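Long-range contact in putative uncharacterized protein (Leishmania major, PDB 3M3I), which is of unknown function but belongs to the cupin superfamily (DUF985 family), whose members share a double-stranded beta-helix (jelly-roll) fold: residues P91-V96 with Y131-V136. Numbering follows the deposited sequence.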
loop_
_atom_site.group_PDB
_atom_site.type_symbol
_atom_site.label_atom_id
_atom_site.label_comp_id
_atom_site.label_asym_id
_atom_site.label_seq_id
_atom_site.Cartn_x
_atom_site.Cartn_y
_atom_site.Cartn_z
ATOM N N PRO A 91 11.396 6.268 -10.246
ATOM C CA PRO A 91 11.125 6.739 -8.895
ATOM C C PRO A 91 10.266 7.972 -8.880
ATOM O O PRO A 91 10.401 8.832 -9.750
ATOM C CB PRO A 91 12.510 7.094 -8.341
ATOM C CG PRO A 91 13.427 7.072 -9.476
ATOM C CD PRO A 91 12.840 6.116 -10.470
ATOM N N LEU A 92 9.406 8.054 -7.876
ATOM C CA LEU A 92 8.531 9.187 -7.665
ATOM C C LEU A 92 9.190 10.080 -6.610
ATOM O O LEU A 92 9.487 9.621 -5.497
ATOM C CB LEU A 92 7.189 8.678 -7.149
ATOM C CG LEU A 92 5.948 9.549 -7.299
ATOM C CD1 LEU A 92 5.216 9.201 -8.581
ATOM C CD2 LEU A 92 5.040 9.325 -6.115
ATOM N N GLN A 93 9.437 11.339 -6.950
ATOM C CA GLN A 93 9.996 12.269 -5.991
ATOM C C GLN A 93 8.870 12.967 -5.261
ATOM O O GLN A 93 8.057 13.668 -5.871
ATOM C CB GLN A 93 10.913 13.284 -6.659
ATOM C CG GLN A 93 11.673 14.116 -5.653
ATOM C CD GLN A 93 12.634 15.088 -6.282
ATOM O OE1 GLN A 93 13.228 14.814 -7.314
ATOM N NE2 GLN A 93 12.809 16.227 -5.643
ATOM N N LEU A 94 8.823 12.739 -3.955
ATOM C CA LEU A 94 7.831 13.314 -3.082
ATOM C C LEU A 94 8.461 14.541 -2.448
ATOM O O LEU A 94 9.588 14.478 -1.950
ATOM C CB LEU A 94 7.431 12.324 -1.985
ATOM C CG LEU A 94 6.322 11.330 -2.279
ATOM C CD1 LEU A 94 6.289 10.250 -1.212
ATOM C CD2 LEU A 94 4.997 12.084 -2.317
ATOM N N HIS A 95 7.727 15.643 -2.468
ATOM C CA HIS A 95 8.169 16.904 -1.898
ATOM C C HIS A 95 7.305 17.153 -0.680
ATOM O O HIS A 95 6.162 17.575 -0.826
ATOM C CB HIS A 95 7.983 18.037 -2.917
ATOM C CG HIS A 95 8.720 17.821 -4.205
ATOM N ND1 HIS A 95 9.719 18.664 -4.643
ATOM C CD2 HIS A 95 8.594 16.862 -5.152
ATOM C CE1 HIS A 95 10.173 18.232 -5.805
ATOM N NE2 HIS A 95 9.512 17.135 -6.130
ATOM N N VAL A 96 7.833 16.906 0.507
ATOM C CA VAL A 96 7.031 16.913 1.733
ATOM C C VAL A 96 7.454 18.043 2.679
ATOM O O VAL A 96 8.569 18.035 3.187
ATOM C CB VAL A 96 7.168 15.558 2.482
ATOM C CG1 VAL A 96 6.292 15.528 3.717
ATOM C CG2 VAL A 96 6.814 14.392 1.569
ATOM N N TYR A 131 11.578 20.702 5.181
ATOM C CA TYR A 131 11.371 20.175 3.839
ATOM C C TYR A 131 12.132 18.857 3.682
ATOM O O TYR A 131 13.327 18.765 4.000
ATOM C CB TYR A 131 11.829 21.195 2.789
ATOM C CG TYR A 131 11.770 20.705 1.354
ATOM C CD1 TYR A 131 10.675 19.999 0.871
ATOM C CD2 TYR A 131 12.803 20.971 0.475
ATOM C CE1 TYR A 131 10.628 19.553 -0.437
ATOM C CE2 TYR A 131 12.759 20.531 -0.835
ATOM C CZ TYR A 131 11.669 19.821 -1.282
ATOM O OH TYR A 131 11.640 19.394 -2.587
ATOM N N ARG A 132 11.429 17.835 3.200
ATOM C CA ARG A 132 12.017 16.526 2.973
ATOM C C ARG A 132 11.745 16.061 1.555
ATOM O O ARG A 132 10.589 15.962 1.137
ATOM C CB ARG A 132 11.465 15.518 3.978
ATOM C CG ARG A 132 11.888 15.825 5.414
ATOM C CD ARG A 132 12.182 14.559 6.188
ATOM N NE ARG A 132 12.471 14.802 7.600
ATOM C CZ ARG A 132 13.627 15.265 8.078
ATOM N NH1 ARG A 132 14.632 15.580 7.268
ATOM N NH2 ARG A 132 13.774 15.434 9.384
ATOM N N ARG A 133 12.823 15.800 0.819
ATOM C CA ARG A 133 12.745 15.194 -0.501
ATOM C C ARG A 133 12.870 13.682 -0.331
ATOM O O ARG A 133 13.849 13.192 0.228
ATOM C CB ARG A 133 13.856 15.747 -1.404
ATOM C CG ARG A 133 14.002 15.069 -2.773
ATOM C CD ARG A 133 15.135 15.718 -3.578
ATOM N NE ARG A 133 15.538 14.913 -4.730
ATOM C CZ ARG A 133 16.313 13.828 -4.672
ATOM N NH1 ARG A 133 16.787 13.389 -3.508
ATOM N NH2 ARG A 133 16.613 13.168 -5.788
ATOM N N VAL A 134 11.864 12.949 -0.797
ATOM C CA VAL A 134 11.856 11.494 -0.699
ATOM C C VAL A 134 11.634 10.893 -2.079
ATOM O O VAL A 134 10.739 11.317 -2.805
ATOM C CB VAL A 134 10.755 11.027 0.267
ATOM C CG1 VAL A 134 10.689 9.514 0.344
ATOM C CG2 VAL A 134 10.984 11.620 1.645
ATOM N N LEU A 135 12.469 9.923 -2.445
ATOM C CA LEU A 135 12.283 9.161 -3.679
ATOM C C LEU A 135 11.584 7.862 -3.342
ATOM O O LEU A 135 12.141 7.060 -2.645
ATOM C CB LEU A 135 13.620 8.851 -4.338
ATOM C CG LEU A 135 14.373 10.030 -4.960
ATOM C CD1 LEU A 135 15.850 9.700 -5.123
ATOM C CD2 LEU A 135 13.761 10.408 -6.280
ATOM N N VAL A 136 10.360 7.670 -3.823
ATOM C CA VAL A 136 9.654 6.387 -3.717
ATOM C C VAL A 136 10.047 5.564 -4.934
ATOM O O VAL A 136 9.762 5.955 -6.065
ATOM C CB VAL A 136 8.113 6.600 -3.689
ATOM C CG1 VAL A 136 7.352 5.254 -3.825
ATOM C CG2 VAL A 136 7.719 7.316 -2.418
#
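The Tyr131 ring meets His95 and Val96 with its edge: CB of His95 lies in the ring plane beside CE1, and O of Val96 sits near that plane beside CD1. With CG of Tyr131 anti to the backbone N (chi1 175°), the ring reaches toward the neighbouring strand and lies alongside the imidazole, pointing the same way. Its OH comes 2.9 Å from ND1 of His95, oblique to the imidazole, in a bent, weak hydrogen bond (123° at the hydrogen). The other imidazole nitrogen, NE2, bonds Ser159 OG, so both nitrogens are engaged, and helix 203-209 touches both side chains. On the sheet face that carries His95, the extended chains of Gln93 and Arg133 cross at about a right angle, amide and guanidinium planes 72° apart. NE2 of Gln93 lies at the guanidinium edge, 3.2 Å from NE of Arg133; both are donors, so no hydrogen bond joins them. Beyond them, CD2 of Leu135 rests 4.1 Å from CB of Pro91. The opposite face is mainly aliphatic, with Arg132 at one end: CD1 of Leu94 meets CG2 of Val136 at 3.5 Å, and Trp84 and Tyr148 of the facing sheet touch Leu94. Six backbone hydrogen bonds join the antiparallel strands through the pairs Leu92-Val136, Leu94-Val134 and Val96-Arg132. Strand 130-136 is outermost in its sheet within this chain, in a cupin-type barrel. The chemistry implies cohesion from backbone bonds and aliphatic burial, while the Tyr131-His95 bond adds a modest polar link and Gln93 with Arg133 meets mainly by van der Waals contact.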